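Local atomic coordinates of SusD superfamily protein (Bacteroides vulgatus, PDB entry 3MYV), a protein that belongs to the SusD family of outer membrane proteins and probably binds polysaccharide at the cell surface. Residues V116-Q121 with I168-E173; R207-L212 with Y338-E343; L216-D221 with L357-E362; G345-G350 with L401-K406. All blocks are in the same frame, centred on the assembly; numbering follows the deposited sequence.

Contact 1 of 4, residues V116-Q121 with I168-E173; sequences VIALCQ and IETLEE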
loop_
_atom_site.group_PDB
_atom_site.type_symbol
_atom_site.label_atom_id
_atom_site.label_comp_id
_atom_site.label_asym_id
_atom_site.label_seq_id
_atom_site.Cartn_x
_atom_site.Cartn_y
_atom_site.Cartn_z
ATOM N N VAL A 116 -4.744 12.673 2.251
ATOM C CA VAL A 116 -3.881 12.149 3.328
ATOM C C VAL A 116 -4.708 11.489 4.446
ATOM O O VAL A 116 -4.446 10.355 4.857
ATOM C CB VAL A 116 -2.906 13.228 3.864
ATOM C CG1 VAL A 116 -2.097 12.680 5.058
ATOM C CG2 VAL A 116 -1.934 13.718 2.728
ATOM N N ILE A 117 -5.764 12.161 4.878
ATOM C CA ILE A 117 -6.650 11.622 5.912
ATOM C C ILE A 117 -7.275 10.302 5.481
ATOM O O ILE A 117 -7.287 9.327 6.222
ATOM C CB ILE A 117 -7.742 12.676 6.279
ATOM C CG1 ILE A 117 -7.092 13.808 7.087
ATOM C CG2 ILE A 117 -8.946 12.015 6.995
ATOM C CD1 ILE A 117 -7.956 15.121 7.207
ATOM N N ALA A 118 -7.744 10.258 4.239
ATOM C CA ALA A 118 -8.340 9.055 3.700
ATOM C C ALA A 118 -7.323 7.895 3.644
ATOM O O ALA A 118 -7.638 6.799 4.029
ATOM C CB ALA A 118 -8.938 9.342 2.284
ATOM N N LEU A 119 -6.099 8.151 3.191
ATOM C CA LEU A 119 -5.079 7.103 3.156
ATOM C C LEU A 119 -4.750 6.546 4.551
ATOM O O LEU A 119 -4.745 5.318 4.762
ATOM C CB LEU A 119 -3.809 7.647 2.491
ATOM C CG LEU A 119 -2.644 6.675 2.353
ATOM C CD1 LEU A 119 -3.109 5.393 1.646
ATOM C CD2 LEU A 119 -1.508 7.350 1.577
ATOM N N CYS A 120 -4.540 7.448 5.508
ATOM C CA CYS A 120 -4.227 7.056 6.872
ATOM C C CYS A 120 -5.358 6.219 7.458
ATOM O O CYS A 120 -5.137 5.133 8.018
ATOM C CB CYS A 120 -4.021 8.286 7.741
ATOM S SG CYS A 120 -2.463 9.140 7.400
ATOM N N GLN A 121 -6.578 6.713 7.335
ATOM C CA GLN A 121 -7.704 5.958 7.907
ATOM C C GLN A 121 -7.884 4.617 7.215
ATOM O O GLN A 121 -8.247 3.601 7.860
ATOM C CB GLN A 121 -8.980 6.786 7.889
ATOM C CG GLN A 121 -10.094 6.153 8.782
ATOM C CD GLN A 121 -9.809 6.321 10.271
ATOM O OE1 GLN A 121 -9.656 7.454 10.750
ATOM N NE2 GLN A 121 -9.821 5.196 11.027
ATOM N N ILE A 168 -14.445 6.986 1.598
ATOM C CA ILE A 168 -14.865 7.156 0.200
ATOM C C ILE A 168 -15.426 8.566 -0.062
ATOM O O ILE A 168 -15.043 9.235 -1.038
ATOM C CB ILE A 168 -15.840 6.040 -0.227
ATOM C CG1 ILE A 168 -15.060 4.703 -0.355
ATOM C CG2 ILE A 168 -16.530 6.417 -1.559
ATOM C CD1 ILE A 168 -15.928 3.434 -0.246
ATOM N N GLU A 169 -16.285 9.040 0.833
ATOM C CA GLU A 169 -16.877 10.383 0.732
ATOM C C GLU A 169 -15.794 11.449 0.766
ATOM O O GLU A 169 -15.851 12.433 0.030
ATOM C CB GLU A 169 -17.850 10.651 1.877
ATOM C CG GLU A 169 -19.272 10.263 1.609
ATOM C CD GLU A 169 -20.212 10.586 2.785
ATOM O OE1 GLU A 169 -19.985 11.599 3.505
ATOM O OE2 GLU A 169 -21.170 9.803 2.983
ATOM N N THR A 170 -14.837 11.257 1.658
ATOM C CA THR A 170 -13.711 12.168 1.788
ATOM C C THR A 170 -12.881 12.241 0.509
ATOM O O THR A 170 -12.561 13.326 0.014
ATOM C CB THR A 170 -12.836 11.740 2.961
ATOM O OG1 THR A 170 -13.606 11.841 4.148
ATOM C CG2 THR A 170 -11.615 12.630 3.069
ATOM N N LEU A 171 -12.544 11.083 -0.038
ATOM C CA LEU A 171 -11.713 11.036 -1.221
ATOM C C LEU A 171 -12.486 11.493 -2.473
ATOM O O LEU A 171 -11.924 12.201 -3.290
ATOM C CB LEU A 171 -11.115 9.629 -1.345
ATOM C CG LEU A 171 -9.805 9.360 -2.053
ATOM C CD1 LEU A 171 -8.723 10.390 -1.806
ATOM C CD2 LEU A 171 -9.407 7.934 -1.645
ATOM N N GLU A 172 -13.783 11.172 -2.590
ATOM C CA GLU A 172 -14.588 11.670 -3.706
ATOM C C GLU A 172 -14.586 13.212 -3.701
ATOM O O GLU A 172 -14.376 13.840 -4.739
ATOM C CB GLU A 172 -16.028 11.106 -3.666
ATOM C CG GLU A 172 -16.082 9.611 -3.936
ATOM C CD GLU A 172 -17.465 9.003 -3.687
ATOM O OE1 GLU A 172 -18.263 9.595 -2.935
ATOM O OE2 GLU A 172 -17.745 7.918 -4.233
ATOM N N GLU A 173 -14.746 13.818 -2.525
ATOM C CA GLU A 173 -14.672 15.270 -2.429
ATOM C C GLU A 173 -13.256 15.812 -2.704
ATOM O O GLU A 173 -13.101 16.802 -3.439
ATOM C CB GLU A 173 -15.225 15.767 -1.096
ATOM C CG GLU A 173 -15.238 17.265 -1.016
ATOM C CD GLU A 173 -15.770 17.821 0.285
ATOM O OE1 GLU A 173 -16.291 17.042 1.126
ATOM O OE2 GLU A 173 -15.651 19.054 0.449
#
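A118 of V116-Q121 faces L171 and T170 of I168-E173. Its CB meets L171 CD2 at 4.2 Å. The same methyl lies 4.3 Å from T170 CG2. One small side chain therefore packs against methyls from two successive residues of the partner helix. The CA atoms of A118 and L171 are 6.3 Å apart, and a residue as small as alanine suits that spacing.

L171 has CG anti to its own nitrogen (chi1 -153°), which swings the isobutyl group out beside A118. T170 divides its branches. CG2 is turned to A118, while OG1 is hydrogen-bonded to F166 O, one turn earlier in its own helix. The hydroxyl is thus satisfied locally, and the threonine meets the other helix with carbon.

The two segments belong to helices 103-128 and 160-177, which run antiparallel here. Helical pairs of this kind are consistent with the TPR-like N-terminal region of SusD proteins. No hydrogen bond crosses between the segments; the interface is apolar and buried.

Other faces of both helices are also covered. I117 packs on L83, A86 and L90 of helix 77-94. V116 points away from I168-E173 and rests on L23, Y24 and M27 of helix 13-27. On the other segment, L171 also touches I199 of helix 189-202, and I168 packs on I199 and Y200 of that helix.

Contact 2 of 4, residues R207-L212 with Y338-E343; sequences RKAFDL and YLIAAE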
loop_
_atom_site.group_PDB
_atom_site.type_symbol
_atom_site.label_atom_id
_atom_site.label_comp_id
_atom_site.label_asym_id
_atom_site.label_seq_id
_atom_site.Cartn_x
_atom_site.Cartn_y
_atom_site.Cartn_z
ATOM N N ARG A 207 -18.302 -1.891 -9.954
ATOM C CA ARG A 207 -18.651 -0.987 -11.045
ATOM C C ARG A 207 -17.934 0.358 -10.892
ATOM O O ARG A 207 -17.334 0.878 -11.850
ATOM C CB ARG A 207 -20.177 -0.812 -11.101
ATOM C CG ARG A 207 -20.698 0.194 -12.105
ATOM C CD ARG A 207 -20.107 0.035 -13.482
ATOM N NE ARG A 207 -20.360 -1.270 -14.077
ATOM C CZ ARG A 207 -19.961 -1.603 -15.304
ATOM N NH1 ARG A 207 -19.298 -0.718 -16.056
ATOM N NH2 ARG A 207 -20.222 -2.819 -15.782
ATOM N N LYS A 208 -17.984 0.922 -9.686
ATOM C CA LYS A 208 -17.297 2.187 -9.414
ATOM C C LYS A 208 -15.787 2.048 -9.625
ATOM O O LYS A 208 -15.171 2.927 -10.241
ATOM C CB LYS A 208 -17.597 2.708 -7.999
ATOM C CG LYS A 208 -19.104 2.989 -7.771
ATOM C CD LYS A 208 -19.321 3.758 -6.467
ATOM C CE LYS A 208 -20.798 3.961 -6.142
ATOM N NZ LYS A 208 -20.960 4.480 -4.740
ATOM N N ALA A 209 -15.205 0.954 -9.131
ATOM C CA ALA A 209 -13.763 0.693 -9.305
ATOM C C ALA A 209 -13.380 0.578 -10.771
ATOM O O ALA A 209 -12.416 1.214 -11.232
ATOM C CB ALA A 209 -13.321 -0.570 -8.534
ATOM N N PHE A 210 -14.150 -0.198 -11.529
ATOM C CA PHE A 210 -13.862 -0.350 -12.970
ATOM C C PHE A 210 -13.981 0.993 -13.681
ATOM O O PHE A 210 -13.066 1.419 -14.385
ATOM C CB PHE A 210 -14.772 -1.388 -13.632
ATOM C CG PHE A 210 -14.554 -1.486 -15.099
ATOM C CD1 PHE A 210 -13.504 -2.235 -15.601
ATOM C CD2 PHE A 210 -15.310 -0.726 -15.978
ATOM C CE1 PHE A 210 -13.246 -2.266 -16.964
ATOM C CE2 PHE A 210 -15.039 -0.739 -17.339
ATOM C CZ PHE A 210 -14.017 -1.517 -17.825
ATOM N N ASP A 211 -15.093 1.691 -13.471
ATOM C CA ASP A 211 -15.351 2.903 -14.243
ATOM C C ASP A 211 -14.280 3.967 -13.959
ATOM O O ASP A 211 -13.831 4.662 -14.873
ATOM C CB ASP A 211 -16.721 3.481 -13.927
ATOM C CG ASP A 211 -17.870 2.668 -14.475
ATOM O OD1 ASP A 211 -17.664 1.820 -15.351
ATOM O OD2 ASP A 211 -19.004 2.913 -14.012
ATOM N N LEU A 212 -13.882 4.093 -12.693
ATOM C CA LEU A 212 -12.851 5.054 -12.311
ATOM C C LEU A 212 -11.494 4.638 -12.854
ATOM O O LEU A 212 -10.749 5.477 -13.402
ATOM C CB LEU A 212 -12.789 5.233 -10.781
ATOM C CG LEU A 212 -11.744 6.247 -10.262
ATOM C CD1 LEU A 212 -11.830 7.602 -10.978
ATOM C CD2 LEU A 212 -11.896 6.465 -8.767
ATOM N N TYR A 338 -4.354 -0.563 -13.867
ATOM C CA TYR A 338 -4.645 -1.587 -14.873
ATOM C C TYR A 338 -5.154 -2.870 -14.199
ATOM O O TYR A 338 -6.146 -3.456 -14.625
ATOM C CB TYR A 338 -3.411 -1.879 -15.734
ATOM C CG TYR A 338 -3.183 -0.883 -16.868
ATOM C CD1 TYR A 338 -2.689 0.402 -16.627
ATOM C CD2 TYR A 338 -3.437 -1.235 -18.185
ATOM C CE1 TYR A 338 -2.473 1.306 -17.683
ATOM C CE2 TYR A 338 -3.242 -0.342 -19.235
ATOM C CZ TYR A 338 -2.766 0.923 -18.979
ATOM O OH TYR A 338 -2.551 1.803 -20.017
ATOM N N LEU A 339 -4.473 -3.300 -13.142
ATOM C CA LEU A 339 -4.897 -4.511 -12.422
ATOM C C LEU A 339 -6.216 -4.318 -11.675
ATOM O O LEU A 339 -6.986 -5.270 -11.592
ATOM C CB LEU A 339 -3.798 -5.025 -11.496
ATOM C CG LEU A 339 -2.567 -5.521 -12.245
ATOM C CD1 LEU A 339 -1.397 -5.721 -11.303
ATOM C CD2 LEU A 339 -2.850 -6.797 -13.044
ATOM N N ILE A 340 -6.498 -3.110 -11.157
ATOM C CA ILE A 340 -7.823 -2.832 -10.554
ATOM C C ILE A 340 -8.939 -2.960 -11.625
ATOM O O ILE A 340 -9.969 -3.608 -11.409
ATOM C CB ILE A 340 -7.868 -1.427 -9.885
ATOM C CG1 ILE A 340 -6.913 -1.382 -8.664
ATOM C CG2 ILE A 340 -9.348 -1.047 -9.548
ATOM C CD1 ILE A 340 -6.626 0.020 -8.097
ATOM N N ALA A 341 -8.733 -2.351 -12.779
ATOM C CA ALA A 341 -9.707 -2.497 -13.865
ATOM C C ALA A 341 -9.896 -3.981 -14.264
ATOM O O ALA A 341 -11.030 -4.446 -14.478
ATOM C CB ALA A 341 -9.270 -1.673 -15.085
ATOM N N ALA A 342 -8.784 -4.710 -14.350
ATOM C CA ALA A 342 -8.800 -6.133 -14.699
ATOM C C ALA A 342 -9.560 -6.938 -13.666
ATOM O O ALA A 342 -10.377 -7.805 -14.025
ATOM C CB ALA A 342 -7.336 -6.689 -14.871
ATOM N N GLU A 343 -9.314 -6.663 -12.387
ATOM C CA GLU A 343 -9.995 -7.432 -11.322
ATOM C C GLU A 343 -11.500 -7.136 -11.255
ATOM O O GLU A 343 -12.344 -8.046 -11.174
ATOM C CB GLU A 343 -9.322 -7.205 -9.975
ATOM C CG GLU A 343 -9.908 -8.041 -8.893
ATOM C CD GLU A 343 -9.261 -7.874 -7.535
ATOM O OE1 GLU A 343 -8.120 -7.414 -7.440
ATOM O OE2 GLU A 343 -9.921 -8.220 -6.528
#
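The backbones of R207-L212 and Y338-E343 come very close, with the CA atoms of F210 and A341 only 4.8 Å apart. The segments lie on helices 206-223 and 334-348 and run roughly antiparallel. Two alanines, A209 and A341, make room for this approach.

A209 CB points at the other helix and meets I340 CG2 at 4.1 Å. I340 CG2 stands anti to the backbone N of I340, on the side that faces A209.

F210 makes the second point of contact. With CG anti to its own N (chi1 176°), the ring runs across the partner helix and brings its CD1 edge to A341. CD1 is 3.5 Å from A341 O, and the oxygen lies in the plane of the ring. The same CD1 is 4.3 Å from A341 CB. A213, one residue beyond the first segment, also packs on I340 and A341, which continues the seam along helix 206-223.

No hydrogen bond spans the two segments. The contact is buried and made by alanine methyls, a branched isoleucine and the edge of one phenyl ring. The placement of A341 O at that edge, where the C-H groups carry slight positive charge, is likely to make the approach weakly favourable rather than repulsive.

Contact 3 of 4, residues L216-D221 with L357-E362; sequences LIKDAD and LGYLNE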
loop_
_atom_site.group_PDB
_atom_site.type_symbol
_atom_site.label_atom_id
_atom_site.label_comp_id
_atom_site.label_asym_id
_atom_site.label_seq_id
_atom_site.Cartn_x
_atom_site.Cartn_y
_atom_site.Cartn_z
ATOM N N LEU A 216 -9.334 6.799 -15.528
ATOM C CA LEU A 216 -8.019 7.265 -15.091
ATOM C C LEU A 216 -6.954 6.830 -16.093
ATOM O O LEU A 216 -6.040 7.607 -16.432
ATOM C CB LEU A 216 -7.717 6.712 -13.668
ATOM C CG LEU A 216 -6.400 7.102 -12.993
ATOM C CD1 LEU A 216 -6.268 8.600 -12.919
ATOM C CD2 LEU A 216 -6.293 6.484 -11.563
ATOM N N ILE A 217 -7.048 5.591 -16.569
ATOM C CA ILE A 217 -6.120 5.094 -17.593
ATOM C C ILE A 217 -6.278 5.894 -18.880
ATOM O O ILE A 217 -5.282 6.299 -19.503
ATOM C CB ILE A 217 -6.332 3.598 -17.876
ATOM C CG1 ILE A 217 -5.911 2.748 -16.661
ATOM C CG2 ILE A 217 -5.557 3.145 -19.075
ATOM C CD1 ILE A 217 -6.505 1.354 -16.699
ATOM N N LYS A 218 -7.535 6.151 -19.261
ATOM C CA LYS A 218 -7.799 6.928 -20.461
ATOM C C LYS A 218 -7.235 8.343 -20.337
ATOM O O LYS A 218 -6.604 8.844 -21.289
ATOM C CB LYS A 218 -9.281 6.960 -20.773
ATOM C CG LYS A 218 -9.825 5.635 -21.282
ATOM C CD LYS A 218 -11.320 5.640 -21.311
ATOM C CE LYS A 218 -11.875 4.476 -22.095
ATOM N NZ LYS A 218 -13.343 4.358 -21.752
ATOM N N ASP A 219 -7.428 8.958 -19.164
ATOM C CA ASP A 219 -6.925 10.309 -18.914
ATOM C C ASP A 219 -5.389 10.357 -18.915
ATOM O O ASP A 219 -4.802 11.299 -19.451
ATOM C CB ASP A 219 -7.460 10.886 -17.598
ATOM C CG ASP A 219 -8.970 11.076 -17.597
ATOM O OD1 ASP A 219 -9.606 11.045 -18.693
ATOM O OD2 ASP A 219 -9.530 11.221 -16.485
ATOM N N ALA A 220 -4.733 9.373 -18.304
ATOM C CA ALA A 220 -3.255 9.267 -18.402
ATOM C C ALA A 220 -2.770 9.230 -19.860
ATOM O O ALA A 220 -1.770 9.876 -20.226
ATOM C CB ALA A 220 -2.754 8.036 -17.659
ATOM N N ASP A 221 -3.474 8.454 -20.673
ATOM C CA ASP A 221 -3.131 8.307 -22.085
ATOM C C ASP A 221 -3.379 9.579 -22.889
ATOM O O ASP A 221 -2.531 9.985 -23.683
ATOM C CB ASP A 221 -3.912 7.144 -22.682
ATOM C CG ASP A 221 -3.420 5.824 -22.175
ATOM O OD1 ASP A 221 -2.261 5.793 -21.700
ATOM O OD2 ASP A 221 -4.170 4.831 -22.233
ATOM N N LEU A 357 -10.108 -7.474 -19.570
ATOM C CA LEU A 357 -9.183 -8.440 -20.168
ATOM C C LEU A 357 -8.129 -7.708 -21.007
ATOM O O LEU A 357 -6.970 -8.095 -21.029
ATOM C CB LEU A 357 -9.947 -9.429 -21.035
ATOM C CG LEU A 357 -9.171 -10.602 -21.654
ATOM C CD1 LEU A 357 -8.340 -11.329 -20.573
ATOM C CD2 LEU A 357 -10.130 -11.546 -22.362
ATOM N N GLY A 358 -8.554 -6.665 -21.715
ATOM C CA GLY A 358 -7.643 -5.844 -22.515
ATOM C C GLY A 358 -6.562 -5.239 -21.614
ATOM O O GLY A 358 -5.359 -5.316 -21.902
ATOM N N TYR A 359 -6.991 -4.674 -20.500
ATOM C CA TYR A 359 -6.053 -4.111 -19.527
ATOM C C TYR A 359 -5.144 -5.165 -18.886
ATOM O O TYR A 359 -3.937 -4.925 -18.699
ATOM C CB TYR A 359 -6.811 -3.312 -18.469
ATOM C CG TYR A 359 -7.444 -2.048 -18.986
ATOM C CD1 TYR A 359 -6.725 -1.157 -19.780
ATOM C CD2 TYR A 359 -8.737 -1.699 -18.640
ATOM C CE1 TYR A 359 -7.299 0.003 -20.235
ATOM C CE2 TYR A 359 -9.312 -0.554 -19.085
ATOM C CZ TYR A 359 -8.596 0.315 -19.867
ATOM O OH TYR A 359 -9.169 1.489 -20.314
ATOM N N LEU A 360 -5.708 -6.332 -18.567
ATOM C CA LEU A 360 -4.920 -7.419 -18.006
ATOM C C LEU A 360 -3.807 -7.756 -18.991
ATOM O O LEU A 360 -2.670 -7.824 -18.586
ATOM C CB LEU A 360 -5.782 -8.641 -17.690
ATOM C CG LEU A 360 -5.023 -9.859 -17.130
ATOM C CD1 LEU A 360 -4.313 -9.481 -15.754
ATOM C CD2 LEU A 360 -5.930 -11.033 -17.039
ATOM N N ASN A 361 -4.150 -7.928 -20.278
ATOM C CA ASN A 361 -3.173 -8.290 -21.307
ATOM C C ASN A 361 -2.096 -7.257 -21.491
ATOM O O ASN A 361 -0.951 -7.593 -21.778
ATOM C CB ASN A 361 -3.826 -8.619 -22.654
ATOM C CG ASN A 361 -4.257 -10.061 -22.721
ATOM O OD1 ASN A 361 -3.449 -10.934 -23.036
ATOM N ND2 ASN A 361 -5.517 -10.337 -22.364
ATOM N N GLU A 362 -2.449 -5.989 -21.342
ATOM C CA GLU A 362 -1.415 -4.952 -21.425
ATOM C C GLU A 362 -0.302 -5.182 -20.421
ATOM O O GLU A 362 0.893 -5.013 -20.747
ATOM C CB GLU A 362 -2.003 -3.583 -21.204
ATOM C CG GLU A 362 -1.084 -2.494 -21.678
ATOM C CD GLU A 362 -1.234 -2.222 -23.150
ATOM O OE1 GLU A 362 -2.396 -2.101 -23.592
ATOM O OE2 GLU A 362 -0.197 -2.096 -23.845
#
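This is a CH-pi contact between two helices of the SusD family region, I217 on helix 206-223 and Y359 on helix 350-367. Their CA atoms are 9.4 Å apart, so the gap is filled mainly by the tyrosine ring reaching over to the isoleucine. The two come from opposite directions. I217 CD1 sits over the centre of the Y359 ring, 3.8 Å from the centroid and 9° off the ring normal. I217 CG2 adds a second touch, 3.8 Å from Y359 CE1.

Y359 CG is anti to its carbonyl carbon (chi1 -68°), and the ring projects toward helix 206-223. Its hydroxyl is hydrogen-bonded to D214 OD1. K218 NZ forms a salt bridge with D214 OD2, so one carboxylate serves both residues. The K218 chain passes near the phenol, with CG 4.3 Å from Y359 OH.

Helix 334-348 borders the contact. Its Y338 ring meets the Y359 ring at nearly a right angle, and I217 also touches V337 and Y338. A leucine at Y359 would probably leave I217 CD1 without its aromatic face and D214 OD1 without its hydroxyl partner.

The tyrosine thus has two chemical roles. Its ring face takes the isoleucine methyl by dispersion and weak CH-pi attraction. Its hydroxyl is fixed by a hydrogen bond to D214, on the helix that carries the isoleucine.

Contact 4 of 4, residues G345-G350 with L401-K406; sequences GCKLGG and LLRNGK. With EDO (1,2-ethanediol), chain K.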
loop_
_atom_site.group_PDB
_atom_site.type_symbol
_atom_site.label_atom_id
_atom_site.label_comp_id
_atom_site.label_asym_id
_atom_site.label_seq_id
_atom_site.Cartn_x
_atom_site.Cartn_y
_atom_site.Cartn_z
ATOM N N GLY A 345 -13.368 -5.746 -13.588
ATOM C CA GLY A 345 -13.970 -6.214 -14.859
ATOM C C GLY A 345 -14.282 -7.709 -14.822
ATOM O O GLY A 345 -15.344 -8.152 -15.230
ATOM N N CYS A 346 -13.336 -8.481 -14.298
ATOM C CA CYS A 346 -13.531 -9.899 -14.154
ATOM C C CYS A 346 -14.737 -10.173 -13.240
ATOM O O CYS A 346 -15.598 -10.970 -13.576
ATOM C CB CYS A 346 -12.254 -10.518 -13.612
ATOM S SG CYS A 346 -12.306 -12.303 -13.566
ATOM N N LYS A 347 -14.835 -9.460 -12.117
ATOM C CA LYS A 347 -15.963 -9.639 -11.210
ATOM C C LYS A 347 -17.297 -9.190 -11.782
ATOM O O LYS A 347 -18.334 -9.729 -11.427
ATOM C CB LYS A 347 -15.698 -8.943 -9.882
ATOM C CG LYS A 347 -14.560 -9.585 -9.096
ATOM C CD LYS A 347 -14.194 -8.779 -7.844
ATOM C CE LYS A 347 -13.340 -9.561 -6.866
ATOM N NZ LYS A 347 -12.680 -8.671 -5.843
ATOM N N LEU A 348 -17.276 -8.188 -12.651
ATOM C CA LEU A 348 -18.506 -7.672 -13.261
ATOM C C LEU A 348 -19.063 -8.491 -14.427
ATOM O O LEU A 348 -20.267 -8.492 -14.663
ATOM C CB LEU A 348 -18.283 -6.227 -13.729
ATOM C CG LEU A 348 -18.185 -5.190 -12.614
ATOM C CD1 LEU A 348 -17.514 -3.918 -13.127
ATOM C CD2 LEU A 348 -19.578 -4.906 -12.040
ATOM N N GLY A 349 -18.204 -9.155 -15.188
ATOM C CA GLY A 349 -18.619 -9.747 -16.456
ATOM C C GLY A 349 -19.008 -8.742 -17.522
ATOM O O GLY A 349 -18.746 -7.535 -17.394
ATOM N N GLY A 350 -19.629 -9.239 -18.594
ATOM C CA GLY A 350 -20.082 -8.371 -19.673
ATOM C C GLY A 350 -18.991 -7.551 -20.328
ATOM O O GLY A 350 -17.841 -7.996 -20.450
ATOM N N LEU A 401 -5.024 -11.199 -1.261
ATOM C CA LEU A 401 -5.520 -12.547 -1.049
ATOM C C LEU A 401 -6.644 -12.529 -0.009
ATOM O O LEU A 401 -7.740 -13.110 -0.224
ATOM C CB LEU A 401 -4.390 -13.489 -0.651
ATOM C CG LEU A 401 -3.469 -13.886 -1.818
ATOM C CD1 LEU A 401 -2.229 -14.591 -1.301
ATOM C CD2 LEU A 401 -4.217 -14.768 -2.857
ATOM N N LEU A 402 -6.409 -11.832 1.100
ATOM C CA LEU A 402 -7.360 -11.923 2.213
ATOM C C LEU A 402 -8.696 -11.264 1.857
ATOM O O LEU A 402 -9.733 -11.814 2.178
ATOM C CB LEU A 402 -6.785 -11.379 3.524
ATOM C CG LEU A 402 -6.883 -12.461 4.602
ATOM C CD1 LEU A 402 -6.186 -13.714 4.126
ATOM C CD2 LEU A 402 -6.321 -12.027 5.944
ATOM N N ARG A 403 -8.680 -10.127 1.152
ATOM C CA ARG A 403 -9.938 -9.430 0.812
ATOM C C ARG A 403 -10.766 -10.190 -0.211
ATOM O O ARG A 403 -11.957 -9.934 -0.349
ATOM C CB ARG A 403 -9.688 -7.984 0.319
ATOM C CG ARG A 403 -9.055 -7.878 -1.086
ATOM C CD ARG A 403 -8.675 -6.434 -1.432
ATOM N NE ARG A 403 -7.793 -6.425 -2.581
ATOM C CZ ARG A 403 -8.176 -6.683 -3.831
ATOM N NH1 ARG A 403 -9.453 -6.906 -4.131
ATOM N NH2 ARG A 403 -7.277 -6.684 -4.791
ATOM N N ASN A 404 -10.135 -11.118 -0.944
ATOM C CA ASN A 404 -10.867 -11.999 -1.833
ATOM C C ASN A 404 -11.222 -13.344 -1.208
ATOM O O ASN A 404 -11.546 -14.285 -1.910
ATOM C CB ASN A 404 -10.062 -12.227 -3.101
ATOM C CG ASN A 404 -10.229 -11.094 -4.069
ATOM O OD1 ASN A 404 -11.319 -10.906 -4.597
ATOM N ND2 ASN A 404 -9.182 -10.301 -4.264
ATOM N N GLY A 405 -11.117 -13.424 0.114
ATOM C CA GLY A 405 -11.481 -14.626 0.830
ATOM C C GLY A 405 -10.618 -15.835 0.516
ATOM O O GLY A 405 -11.062 -16.978 0.689
ATOM N N LYS A 406 -9.370 -15.604 0.114
ATOM C CA LYS A 406 -8.458 -16.711 -0.184
ATOM C C LYS A 406 -7.707 -17.196 1.050
ATOM O O LYS A 406 -7.553 -16.460 2.024
ATOM C CB LYS A 406 -7.444 -16.320 -1.259
ATOM C CG LYS A 406 -8.050 -15.786 -2.564
ATOM C CD LYS A 406 -8.873 -16.861 -3.298
ATOM C CE LYS A 406 -9.427 -16.318 -4.594
ATOM N NZ LYS A 406 -10.150 -17.409 -5.354
HETATM C C1 EDO K . -14.679 -13.362 -16.894
HETATM O O1 EDO K . -15.589 -13.370 -18.002
HETATM C C2 EDO K . -15.458 -13.377 -15.588
HETATM O O2 EDO K . -16.466 -12.366 -15.664
HETATM O O HOH W 1 -13.279 -8.799 -2.759
#
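Two positively charged groups, K347 NZ and R403 NH1, lie 4.1 Å apart in this contact. They gather round one carboxylate: E343 OE2 forms salt bridges to both, and it also takes a hydrogen bond from N404 ND2. The negative charge probably offsets the nearness of the two cations.

K347 reaches across with an extended chain, since its CA is 10.9 Å from that of N404. Its NZ donates to N404 OD1 at 2.9 Å, tilted 15° from the carbonyl plane. A water gives a second link: K347 NZ donates to it at 3.1 Å, and it donates to R403 O at 3.0 Å.

N404 has CG anti to its carbonyl carbon (chi1 -81°). This sets the amide beside R403, with ND2 3.3 Å above one face of the guanidinium and offset toward its rim. ND2 also bonds D400 O, so both ends of the amide are engaged. An alanine at N404 would probably leave K347 NZ without its amide acceptor and E343 OE2 with one donor fewer. R403 is held further by D400 and by a cation-pi contact with Y202.

A 1,2-ethanediol, probably from the crystallisation liquor, donates from O2 to C346 O at 2.7 Å.

The contact joins the C-terminal ends of helices 334-348 and 397-403. The second ends in a Schellman motif, with G405 at positive phi. Helix 380-391 packs alongside: L380 touches both K347 and N404, and L384 touches N404. L401 and L402 pack on I408 of strand 408-409.

How the contacts relate
Contact 1 lies in the N-terminal part of the chain, its centre about 18 to 24 Å from the centres of the other three. It touches none of them, though its nearest atoms come within about 5 Å of contact 2. It also closes along the chain before they open. Contact 2 touches both contact 3 and contact 4, which do not touch each other. Contacts 2 and 3 share helix 206-223, with centres about 10 Å apart. Contacts 2 and 4 share helix 334-348, with centres about 11 Å apart. A341 of contact 2 packs on Y359 of contact 3, while L348 of contact 4 rests on F210 of contact 2. Contacts 2 and 3 cross along the chain. Helix 206-223 is thereby joined to the consecutive helices 334-348 and 350-367.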